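PDB 4CH7: siroheme decarboxylase from Hydrogenobacter thermophilus, which catalyses the decarboxylation of siroheme to 12,18-didecarboxysiroheme, a step on the route to heme d1. Local coordinates for residues R60-D65 with K318-E323; V238-E243 with K270-L275; I69-D74 with E127-Y132. One frame throughout, in Å; residues are numbered along the deposited sequence.

Contact 1. Residues R60-D65 with K318-E323; sequences RLLGYD and KYFSEE
Tyr319 is the first residue of 318-323 to pack firmly on 60-65, and its ring takes partners on both a face and an edge. Leu62 CD1 sits over the ring centre, 3.4 Å from the Tyr319 centroid, a well-centred CH-pi contact. With Tyr319 CG anti to its own carbonyl carbon (chi1 -63°), the ring is carried back toward 60-65, and its CD1 edge meets the face of Tyr64. That pair is T-shaped: the two tyrosine centroids lie 5.0 Å apart with the planes 78° from each other, and Tyr319 CD1 comes within 3.5 Å of Tyr64 CE1, toward the rim of the ring. Next along the chain, the backbone of Phe320 supplies the polar link, its N donating to Tyr64 OH at 2.9 Å in an almost straight bond (178°). This fixes the far end of the Tyr64 ring. The Phe320 ring then runs back along Tyr64 in the opposite sense, with CE1 3.6 Å from Tyr64 CE1, while Leu62 O lies at the ring's edge, in its plane, 3.7 Å from Phe320 CZ. Val176 of helix 170-179 touches Leu62, Tyr319 and Phe320, so a third element backs the group. Tyr64, Tyr319 and Phe320 thus form an aromatic cluster, joining the loop before strand 65-71 to the one before helix 323-335, with the Tyr319 side chain about 10 Å from that of His93, the inferred active-site residue.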
loop_
_atom_site.group_PDB
_atom_site.type_symbol
_atom_site.label_atom_id
_atom_site.label_comp_id
_atom_site.label_asym_id
_atom_site.label_seq_id
_atom_site.Cartn_x
_atom_site.Cartn_y
_atom_site.Cartn_z
ATOM N N ARG A 60 2.091 3.890 8.837
ATOM C CA ARG A 60 2.725 4.881 9.704
ATOM C C ARG A 60 2.507 4.613 11.196
ATOM O O ARG A 60 3.354 4.958 12.022
ATOM C CB ARG A 60 2.297 6.307 9.331
ATOM C CG ARG A 60 0.795 6.538 9.257
ATOM C CD ARG A 60 0.476 8.023 9.145
ATOM N NE ARG A 60 0.938 8.763 10.314
ATOM C CZ ARG A 60 0.206 8.968 11.404
ATOM N NH1 ARG A 60 -1.030 8.492 11.476
ATOM N NH2 ARG A 60 0.708 9.650 12.423
ATOM N N LEU A 61 1.378 4.000 11.537
ATOM C CA LEU A 61 1.090 3.663 12.930
ATOM C C LEU A 61 1.964 2.501 13.408
ATOM O O LEU A 61 2.142 2.298 14.611
ATOM C CB LEU A 61 -0.401 3.372 13.125
ATOM C CG LEU A 61 -1.272 4.624 13.006
ATOM C CD1 LEU A 61 -2.756 4.312 13.060
ATOM C CD2 LEU A 61 -0.897 5.616 14.091
ATOM N N LEU A 62 2.512 1.753 12.454
ATOM C CA LEU A 62 3.520 0.743 12.755
ATOM C C LEU A 62 4.853 1.425 13.040
ATOM O O LEU A 62 5.736 0.848 13.677
ATOM C CB LEU A 62 3.681 -0.235 11.588
ATOM C CG LEU A 62 2.522 -1.185 11.285
ATOM C CD1 LEU A 62 2.791 -2.013 10.037
ATOM C CD2 LEU A 62 2.260 -2.089 12.471
ATOM N N GLY A 63 4.991 2.660 12.567
ATOM C CA GLY A 63 6.234 3.392 12.715
ATOM C C GLY A 63 6.999 3.449 11.413
ATOM O O GLY A 63 8.137 3.920 11.368
ATOM N N TYR A 64 6.374 2.957 10.349
ATOM C CA TYR A 64 6.982 3.008 9.030
ATOM C C TYR A 64 6.803 4.381 8.400
ATOM O O TYR A 64 5.687 4.902 8.327
ATOM C CB TYR A 64 6.395 1.931 8.115
ATOM C CG TYR A 64 7.137 0.613 8.155
ATOM C CD1 TYR A 64 7.016 -0.242 9.241
ATOM C CD2 TYR A 64 7.947 0.219 7.100
ATOM C CE1 TYR A 64 7.689 -1.446 9.280
ATOM C CE2 TYR A 64 8.623 -0.986 7.129
ATOM C CZ TYR A 64 8.490 -1.814 8.224
ATOM O OH TYR A 64 9.157 -3.016 8.265
ATOM N N ASP A 65 7.910 4.971 7.963
ATOM C CA ASP A 65 7.836 6.159 7.130
ATOM C C ASP A 65 7.811 5.697 5.681
ATOM O O ASP A 65 8.719 4.991 5.232
ATOM C CB ASP A 65 9.026 7.085 7.371
ATOM C CG ASP A 65 8.793 8.486 6.828
ATOM O OD1 ASP A 65 7.763 8.706 6.154
ATOM O OD2 ASP A 65 9.642 9.367 7.073
ATOM N N LYS A 318 6.661 -7.086 3.579
ATOM C CA LYS A 318 6.457 -7.755 4.851
ATOM C C LYS A 318 7.040 -6.841 5.915
ATOM O O LYS A 318 8.177 -6.383 5.792
ATOM C CB LYS A 318 7.154 -9.113 4.878
ATOM C CG LYS A 318 6.849 -9.990 3.676
ATOM C CD LYS A 318 5.355 -10.197 3.496
ATOM C CE LYS A 318 4.778 -11.094 4.579
ATOM N NZ LYS A 318 3.345 -11.411 4.328
ATOM N N TYR A 319 6.256 -6.555 6.947
ATOM C CA TYR A 319 6.707 -5.652 7.995
ATOM C C TYR A 319 7.645 -6.356 8.967
ATOM O O TYR A 319 7.470 -7.538 9.264
ATOM C CB TYR A 319 5.517 -5.056 8.749
ATOM C CG TYR A 319 4.612 -4.196 7.892
ATOM C CD1 TYR A 319 4.997 -2.922 7.502
ATOM C CD2 TYR A 319 3.368 -4.657 7.485
ATOM C CE1 TYR A 319 4.170 -2.133 6.721
ATOM C CE2 TYR A 319 2.536 -3.875 6.706
ATOM C CZ TYR A 319 2.942 -2.615 6.327
ATOM O OH TYR A 319 2.120 -1.830 5.551
ATOM N N PHE A 320 8.650 -5.624 9.438
ATOM C CA PHE A 320 9.534 -6.089 10.503
ATOM C C PHE A 320 10.294 -7.372 10.171
ATOM O O PHE A 320 10.605 -8.166 11.059
ATOM C CB PHE A 320 8.750 -6.240 11.807
ATOM C CG PHE A 320 8.091 -4.970 12.259
ATOM C CD1 PHE A 320 8.803 -3.776 12.289
ATOM C CD2 PHE A 320 6.756 -4.962 12.636
ATOM C CE1 PHE A 320 8.201 -2.597 12.704
ATOM C CE2 PHE A 320 6.143 -3.790 13.050
ATOM C CZ PHE A 320 6.867 -2.604 13.084
ATOM N N SER A 321 10.577 -7.575 8.889
ATOM C CA SER A 321 11.498 -8.627 8.483
ATOM C C SER A 321 12.913 -8.080 8.608
ATOM O O SER A 321 13.114 -6.866 8.591
ATOM C CB SER A 321 11.222 -9.080 7.050
ATOM O OG SER A 321 11.363 -8.008 6.139
ATOM N N GLU A 322 13.890 -8.969 8.749
ATOM C CA GLU A 322 15.271 -8.553 8.957
ATOM C C GLU A 322 15.951 -8.196 7.642
ATOM O O GLU A 322 17.065 -7.670 7.631
ATOM C CB GLU A 322 16.055 -9.665 9.652
ATOM C CG GLU A 322 15.492 -10.072 11.000
ATOM C CD GLU A 322 15.949 -11.450 11.423
ATOM O OE1 GLU A 322 16.407 -12.218 10.551
ATOM O OE2 GLU A 322 15.849 -11.765 12.627
ATOM N N GLU A 323 15.269 -8.477 6.537
ATOM C CA GLU A 323 15.877 -8.363 5.214
ATOM C C GLU A 323 16.103 -6.930 4.714
ATOM O O GLU A 323 16.936 -6.716 3.836
ATOM C CB GLU A 323 15.097 -9.185 4.180
ATOM C CG GLU A 323 13.664 -8.741 3.961
ATOM C CD GLU A 323 12.945 -9.583 2.922
ATOM O OE1 GLU A 323 13.616 -10.381 2.230
ATOM O OE2 GLU A 323 11.710 -9.448 2.802
#

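Contact 2. Residues V238-E243 with K270-L275; sequences VWEVPE and KFRYNL
Val238 lies against the Tyr273 ring, its CG2 3.6 Å from the centroid and 15° off the normal, a CH-pi contact offset toward the rim. Tyr273 in turn sets CD2 over a face of Phe271, and Val238 CG1 reaches the edge of the Phe271 ring, 4.2 Å from CE2. Beyond Trp239, Val241 CG2 meets Leu275 CD2 at 4.0 Å. Between these apolar patches runs the backbone: Trp239 and Leu275 form an antiparallel hydrogen-bonded pair, and Trp239 O accepts from both Leu275 N and Asn274 N, the latter tilted 24° from the carbonyl plane. Asn274 adds a buried polar link. Its CG stands between backbone N and carbonyl carbon (chi1 55°), which aims the amide at Val241: OD1 takes Val241 N on a lone pair at 2.7 Å, and ND2 bonds to Val241 O at a doubtfully short distance. A leucine in place of Asn274 would probably leave Val241 N and O without these mates. Outermost, Glu240 runs alongside Arg272, OE1 3.6 Å from Arg272 CB, without a salt bridge. Asn274 and Leu275 set against one Trp239 make a classic beta bulge, where strands 233-239 and 275-281 meet in the barrel half contributed by the second AsnC-like domain.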
loop_
_atom_site.group_PDB
_atom_site.type_symbol
_atom_site.label_atom_id
_atom_site.label_comp_id
_atom_site.label_asym_id
_atom_site.label_seq_id
_atom_site.Cartn_x
_atom_site.Cartn_y
_atom_site.Cartn_z
ATOM N N VAL A 238 -1.324 13.931 -12.117
ATOM C CA VAL A 238 -0.976 14.835 -11.027
ATOM C C VAL A 238 -1.547 16.225 -11.291
ATOM O O VAL A 238 -1.497 16.720 -12.415
ATOM C CB VAL A 238 0.549 14.886 -10.784
ATOM C CG1 VAL A 238 1.051 13.523 -10.338
ATOM C CG2 VAL A 238 1.284 15.340 -12.034
ATOM N N TRP A 239 -2.103 16.843 -10.254
ATOM C CA TRP A 239 -2.821 18.100 -10.418
ATOM C C TRP A 239 -2.393 19.144 -9.396
ATOM O O TRP A 239 -2.127 18.822 -8.235
ATOM C CB TRP A 239 -4.328 17.856 -10.293
ATOM C CG TRP A 239 -4.831 16.769 -11.198
ATOM C CD1 TRP A 239 -4.732 15.424 -10.999
ATOM C CD2 TRP A 239 -5.515 16.941 -12.447
ATOM N NE1 TRP A 239 -5.307 14.748 -12.050
ATOM C CE2 TRP A 239 -5.795 15.657 -12.952
ATOM C CE3 TRP A 239 -5.918 18.056 -13.186
ATOM C CZ2 TRP A 239 -6.461 15.460 -14.166
ATOM C CZ3 TRP A 239 -6.573 17.859 -14.390
ATOM C CH2 TRP A 239 -6.839 16.574 -14.868
ATOM N N GLU A 240 -2.322 20.398 -9.833
ATOM C CA GLU A 240 -2.146 21.504 -8.904
ATOM C C GLU A 240 -3.511 22.111 -8.611
ATOM O O GLU A 240 -4.138 22.708 -9.489
ATOM C CB GLU A 240 -1.202 22.560 -9.471
ATOM C CG GLU A 240 -0.951 23.726 -8.527
ATOM C CD GLU A 240 0.059 24.710 -9.075
ATOM O OE1 GLU A 240 0.953 24.284 -9.836
ATOM O OE2 GLU A 240 -0.047 25.910 -8.749
ATOM N N VAL A 241 -3.972 21.938 -7.378
ATOM C CA VAL A 241 -5.305 22.365 -6.983
ATOM C C VAL A 241 -5.226 23.215 -5.722
ATOM O O VAL A 241 -4.511 22.862 -4.784
ATOM C CB VAL A 241 -6.216 21.149 -6.709
ATOM C CG1 VAL A 241 -7.640 21.597 -6.405
ATOM C CG2 VAL A 241 -6.203 20.196 -7.888
ATOM N N PRO A 242 -5.946 24.351 -5.700
ATOM C CA PRO A 242 -6.074 25.115 -4.454
ATOM C C PRO A 242 -6.685 24.246 -3.356
ATOM O O PRO A 242 -7.720 23.619 -3.582
ATOM C CB PRO A 242 -7.024 26.262 -4.833
ATOM C CG PRO A 242 -7.657 25.855 -6.147
ATOM C CD PRO A 242 -6.620 25.014 -6.829
ATOM N N GLU A 243 -6.049 24.219 -2.187
ATOM C CA GLU A 243 -6.377 23.266 -1.127
ATOM C C GLU A 243 -7.802 23.397 -0.592
ATOM O O GLU A 243 -8.320 22.473 0.036
ATOM C CB GLU A 243 -5.389 23.410 0.030
ATOM C CG GLU A 243 -4.052 24.013 -0.364
ATOM C CD GLU A 243 -3.322 24.601 0.824
ATOM O OE1 GLU A 243 -3.835 24.468 1.955
ATOM O OE2 GLU A 243 -2.243 25.199 0.627
ATOM N N LYS A 270 9.921 21.699 -5.650
ATOM C CA LYS A 270 10.384 20.573 -6.457
ATOM C C LYS A 270 9.263 19.856 -7.211
ATOM O O LYS A 270 9.511 19.209 -8.231
ATOM C CB LYS A 270 11.156 19.577 -5.590
ATOM C CG LYS A 270 12.535 20.067 -5.181
ATOM C CD LYS A 270 13.211 19.100 -4.224
ATOM C CE LYS A 270 14.620 19.566 -3.899
ATOM N NZ LYS A 270 15.292 18.682 -2.911
ATOM N N PHE A 271 8.036 19.973 -6.709
ATOM C CA PHE A 271 6.885 19.327 -7.339
ATOM C C PHE A 271 5.596 20.028 -6.910
ATOM O O PHE A 271 5.092 19.793 -5.812
ATOM C CB PHE A 271 6.842 17.846 -6.955
ATOM C CG PHE A 271 6.172 16.970 -7.974
ATOM C CD1 PHE A 271 6.799 16.683 -9.177
ATOM C CD2 PHE A 271 4.924 16.421 -7.723
ATOM C CE1 PHE A 271 6.191 15.866 -10.118
ATOM C CE2 PHE A 271 4.306 15.604 -8.659
ATOM C CZ PHE A 271 4.942 15.326 -9.857
ATOM N N ARG A 272 5.065 20.880 -7.784
ATOM C CA ARG A 272 3.931 21.739 -7.440
ATOM C C ARG A 272 2.562 21.054 -7.455
ATOM O O ARG A 272 1.547 21.683 -7.143
ATOM C CB ARG A 272 3.902 22.980 -8.341
ATOM C CG ARG A 272 4.372 24.249 -7.642
ATOM C CD ARG A 272 5.722 24.722 -8.151
ATOM N NE ARG A 272 5.611 25.460 -9.406
ATOM C CZ ARG A 272 6.595 26.179 -9.939
ATOM N NH1 ARG A 272 7.767 26.260 -9.323
ATOM N NH2 ARG A 272 6.410 26.820 -11.085
ATOM N N TYR A 273 2.530 19.773 -7.805
ATOM C CA TYR A 273 1.269 19.040 -7.844
ATOM C C TYR A 273 0.906 18.480 -6.468
ATOM O O TYR A 273 1.699 17.766 -5.851
ATOM C CB TYR A 273 1.334 17.921 -8.885
ATOM C CG TYR A 273 1.837 18.383 -10.236
ATOM C CD1 TYR A 273 1.004 19.054 -11.119
ATOM C CD2 TYR A 273 3.145 18.140 -10.629
ATOM C CE1 TYR A 273 1.464 19.475 -12.354
ATOM C CE2 TYR A 273 3.613 18.554 -11.858
ATOM C CZ TYR A 273 2.771 19.222 -12.717
ATOM O OH TYR A 273 3.237 19.639 -13.945
ATOM N N ASN A 274 -0.294 18.807 -5.996
ATOM C CA ASN A 274 -0.745 18.379 -4.676
ATOM C C ASN A 274 -1.864 17.335 -4.725
ATOM O O ASN A 274 -2.211 16.739 -3.701
ATOM C CB ASN A 274 -1.179 19.584 -3.836
ATOM C CG ASN A 274 -2.243 20.427 -4.520
ATOM O OD1 ASN A 274 -2.344 20.443 -5.744
ATOM N ND2 ASN A 274 -3.038 21.139 -3.727
ATOM N N LEU A 275 -2.436 17.119 -5.908
ATOM C CA LEU A 275 -3.466 16.092 -6.068
ATOM C C LEU A 275 -3.043 15.008 -7.053
ATOM O O LEU A 275 -2.732 15.292 -8.212
ATOM C CB LEU A 275 -4.805 16.704 -6.489
ATOM C CG LEU A 275 -5.961 15.716 -6.658
ATOM C CD1 LEU A 275 -6.143 14.883 -5.408
ATOM C CD2 LEU A 275 -7.245 16.443 -6.990
#

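Contact 3. Residues I69-D74 with E127-Y132; sequences IAFKVD and ERVKDY
Phe71 and Tyr132 face each other as an antiparallel non-hydrogen-bonded pair, their CA atoms 4.6 Å apart, and just beyond them Lys72 N donates to Asp131 O at 3.0 Å. On the other flank of the pair, Tyr132 CA makes a CA-H...O contact with Ala70 O. The side chains of Phe71 and Tyr132 lie side by side and point the same way, but the touching is done by Tyr132 CB, 3.5 Å from Phe71 CD1. With chi1 at 60° the Tyr132 ring is turned off toward helix 116-126, where it packs on Val120, Arg121 and Ala124. Val129 divides its two branches: CG1 approaches Lys72 O at 3.5 Å, while CG2 faces both Phe71 CD2 (4.0 Å) and Val73 CG2 (4.1 Å). Val81 of helix 75-87 also touches both Phe71 and Val73. At the partly exposed edge, Lys72 and Asp131 run alongside each other. The kinked Lys72 chain brings CE within 3.3 Å of Asp131 OD2, whereas the salt bridge from NZ to that oxygen is long at 3.7 Å; Lys72 also has a cation-pi partner in Phe101. Arg128 turns to a positive phi and closes helix 116-126 as a Schellman motif, and the chain then enters strand 132-139 next to strand 65-71, a helix-to-strand connection within the alpha/beta ferredoxin-like layout of AsnC-like ligand-binding domains.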
loop_
_atom_site.group_PDB
_atom_site.type_symbol
_atom_site.label_atom_id
_atom_site.label_comp_id
_atom_site.label_asym_id
_atom_site.label_seq_id
_atom_site.Cartn_x
_atom_site.Cartn_y
_atom_site.Cartn_z
ATOM N N ILE A 69 8.787 7.956 -4.220
ATOM C CA ILE A 69 10.090 8.420 -4.681
ATOM C C ILE A 69 10.143 8.460 -6.206
ATOM O O ILE A 69 9.626 7.565 -6.873
ATOM C CB ILE A 69 11.222 7.527 -4.135
ATOM C CG1 ILE A 69 11.068 7.332 -2.624
ATOM C CG2 ILE A 69 12.584 8.122 -4.461
ATOM C CD1 ILE A 69 11.057 8.632 -1.832
ATOM N N ALA A 70 10.762 9.505 -6.752
ATOM C CA ALA A 70 10.918 9.640 -8.196
ATOM C C ALA A 70 12.384 9.871 -8.539
ATOM O O ALA A 70 13.013 10.762 -7.979
ATOM C CB ALA A 70 10.074 10.787 -8.712
ATOM N N PHE A 71 12.923 9.067 -9.451
ATOM C CA PHE A 71 14.309 9.223 -9.890
ATOM C C PHE A 71 14.378 9.772 -11.312
ATOM O O PHE A 71 13.586 9.382 -12.173
ATOM C CB PHE A 71 15.045 7.882 -9.842
ATOM C CG PHE A 71 15.555 7.508 -8.477
ATOM C CD1 PHE A 71 15.220 8.259 -7.356
ATOM C CD2 PHE A 71 16.385 6.406 -8.318
ATOM C CE1 PHE A 71 15.697 7.912 -6.096
ATOM C CE2 PHE A 71 16.867 6.052 -7.066
ATOM C CZ PHE A 71 16.522 6.805 -5.952
ATOM N N LYS A 72 15.318 10.682 -11.556
ATOM C CA LYS A 72 15.618 11.083 -12.926
ATOM C C LYS A 72 16.775 10.245 -13.453
ATOM O O LYS A 72 17.940 10.505 -13.151
ATOM C CB LYS A 72 15.939 12.575 -13.033
ATOM C CG LYS A 72 16.389 13.004 -14.424
ATOM C CD LYS A 72 15.731 14.302 -14.859
ATOM C CE LYS A 72 16.032 15.431 -13.894
ATOM N NZ LYS A 72 15.469 16.725 -14.367
ATOM N N VAL A 73 16.434 9.223 -14.229
ATOM C CA VAL A 73 17.416 8.318 -14.806
ATOM C C VAL A 73 17.292 8.407 -16.319
ATOM O O VAL A 73 16.193 8.596 -16.830
ATOM C CB VAL A 73 17.127 6.870 -14.384
ATOM C CG1 VAL A 73 18.283 5.963 -14.760
ATOM C CG2 VAL A 73 16.853 6.794 -12.893
ATOM N N ASP A 74 18.389 8.283 -17.055
ATOM C CA ASP A 74 18.236 8.234 -18.505
ATOM C C ASP A 74 18.240 6.803 -19.033
ATOM O O ASP A 74 18.856 5.915 -18.443
ATOM C CB ASP A 74 19.239 9.127 -19.236
ATOM C CG ASP A 74 18.606 9.847 -20.416
ATOM O OD1 ASP A 74 17.776 9.223 -21.109
ATOM O OD2 ASP A 74 18.922 11.036 -20.642
ATOM N N GLU A 127 23.444 4.871 -7.255
ATOM C CA GLU A 127 22.988 4.766 -8.635
ATOM C C GLU A 127 23.383 5.983 -9.453
ATOM O O GLU A 127 23.019 6.089 -10.624
ATOM C CB GLU A 127 21.472 4.572 -8.695
ATOM C CG GLU A 127 21.027 3.200 -8.242
ATOM C CD GLU A 127 21.814 2.094 -8.910
ATOM O OE1 GLU A 127 21.526 1.788 -10.083
ATOM O OE2 GLU A 127 22.727 1.536 -8.270
ATOM N N ARG A 128 24.131 6.889 -8.826
ATOM C CA ARG A 128 24.584 8.116 -9.474
ATOM C C ARG A 128 23.420 8.902 -10.072
ATOM O O ARG A 128 23.518 9.438 -11.178
ATOM C CB ARG A 128 25.630 7.808 -10.543
ATOM C CG ARG A 128 26.862 7.088 -10.013
ATOM C CD ARG A 128 27.999 7.227 -11.004
ATOM N NE ARG A 128 27.998 8.563 -11.591
ATOM C CZ ARG A 128 28.853 8.979 -12.518
ATOM N NH1 ARG A 128 29.795 8.164 -12.971
ATOM N NH2 ARG A 128 28.763 10.213 -12.991
ATOM N N VAL A 129 22.315 8.952 -9.335
ATOM C CA VAL A 129 21.152 9.731 -9.736
ATOM C C VAL A 129 21.200 11.084 -9.036
ATOM O O VAL A 129 21.199 11.149 -7.805
ATOM C CB VAL A 129 19.843 9.006 -9.380
ATOM C CG1 VAL A 129 18.644 9.866 -9.744
ATOM C CG2 VAL A 129 19.776 7.662 -10.089
ATOM N N LYS A 130 21.248 12.159 -9.819
ATOM C CA LYS A 130 21.413 13.499 -9.263
ATOM C C LYS A 130 20.097 14.098 -8.773
ATOM O O LYS A 130 20.021 14.629 -7.662
ATOM C CB LYS A 130 22.066 14.432 -10.286
ATOM C CG LYS A 130 22.581 15.726 -9.684
ATOM C CD LYS A 130 23.460 16.488 -10.660
ATOM C CE LYS A 130 22.645 17.181 -11.737
ATOM N NZ LYS A 130 23.515 17.952 -12.670
ATOM N N ASP A 131 19.063 14.009 -9.602
ATOM C CA ASP A 131 17.778 14.610 -9.270
ATOM C C ASP A 131 16.747 13.567 -8.863
ATOM O O ASP A 131 16.450 12.641 -9.622
ATOM C CB ASP A 131 17.255 15.439 -10.443
ATOM C CG ASP A 131 18.146 16.618 -10.764
ATOM O OD1 ASP A 131 18.690 17.227 -9.821
ATOM O OD2 ASP A 131 18.303 16.938 -11.961
ATOM N N TYR A 132 16.204 13.722 -7.659
ATOM C CA TYR A 132 15.136 12.843 -7.197
ATOM C C TYR A 132 14.089 13.583 -6.371
ATOM O O TYR A 132 14.330 14.690 -5.880
ATOM C CB TYR A 132 15.688 11.642 -6.422
ATOM C CG TYR A 132 16.482 11.989 -5.179
ATOM C CD1 TYR A 132 15.857 12.141 -3.949
ATOM C CD2 TYR A 132 17.860 12.137 -5.235
ATOM C CE1 TYR A 132 16.581 12.447 -2.814
ATOM C CE2 TYR A 132 18.590 12.441 -4.105
ATOM C CZ TYR A 132 17.946 12.596 -2.899
ATOM O OH TYR A 132 18.673 12.902 -1.773
#

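In the fold
Contacts 2 and 3 belong to the two AsnC-like domains of the chain and reach the same barrel sheet, their centres 21 Å apart and their nearest atoms about 5 Å apart without touching. Each pairs a strand end with the chain entering another strand, yet contact 2 is the more buried and is rich in backbone and amide hydrogen bonds, whereas contact 3 has a single cross-segment hydrogen bond and a long salt bridge at its partly exposed edge. Contact 1, partly buried, differs: it pairs two loops by aromatic packing and one hydrogen bond. It encloses the other two along the sequence, and strand 65-71 connects its first segment to that of contact 3.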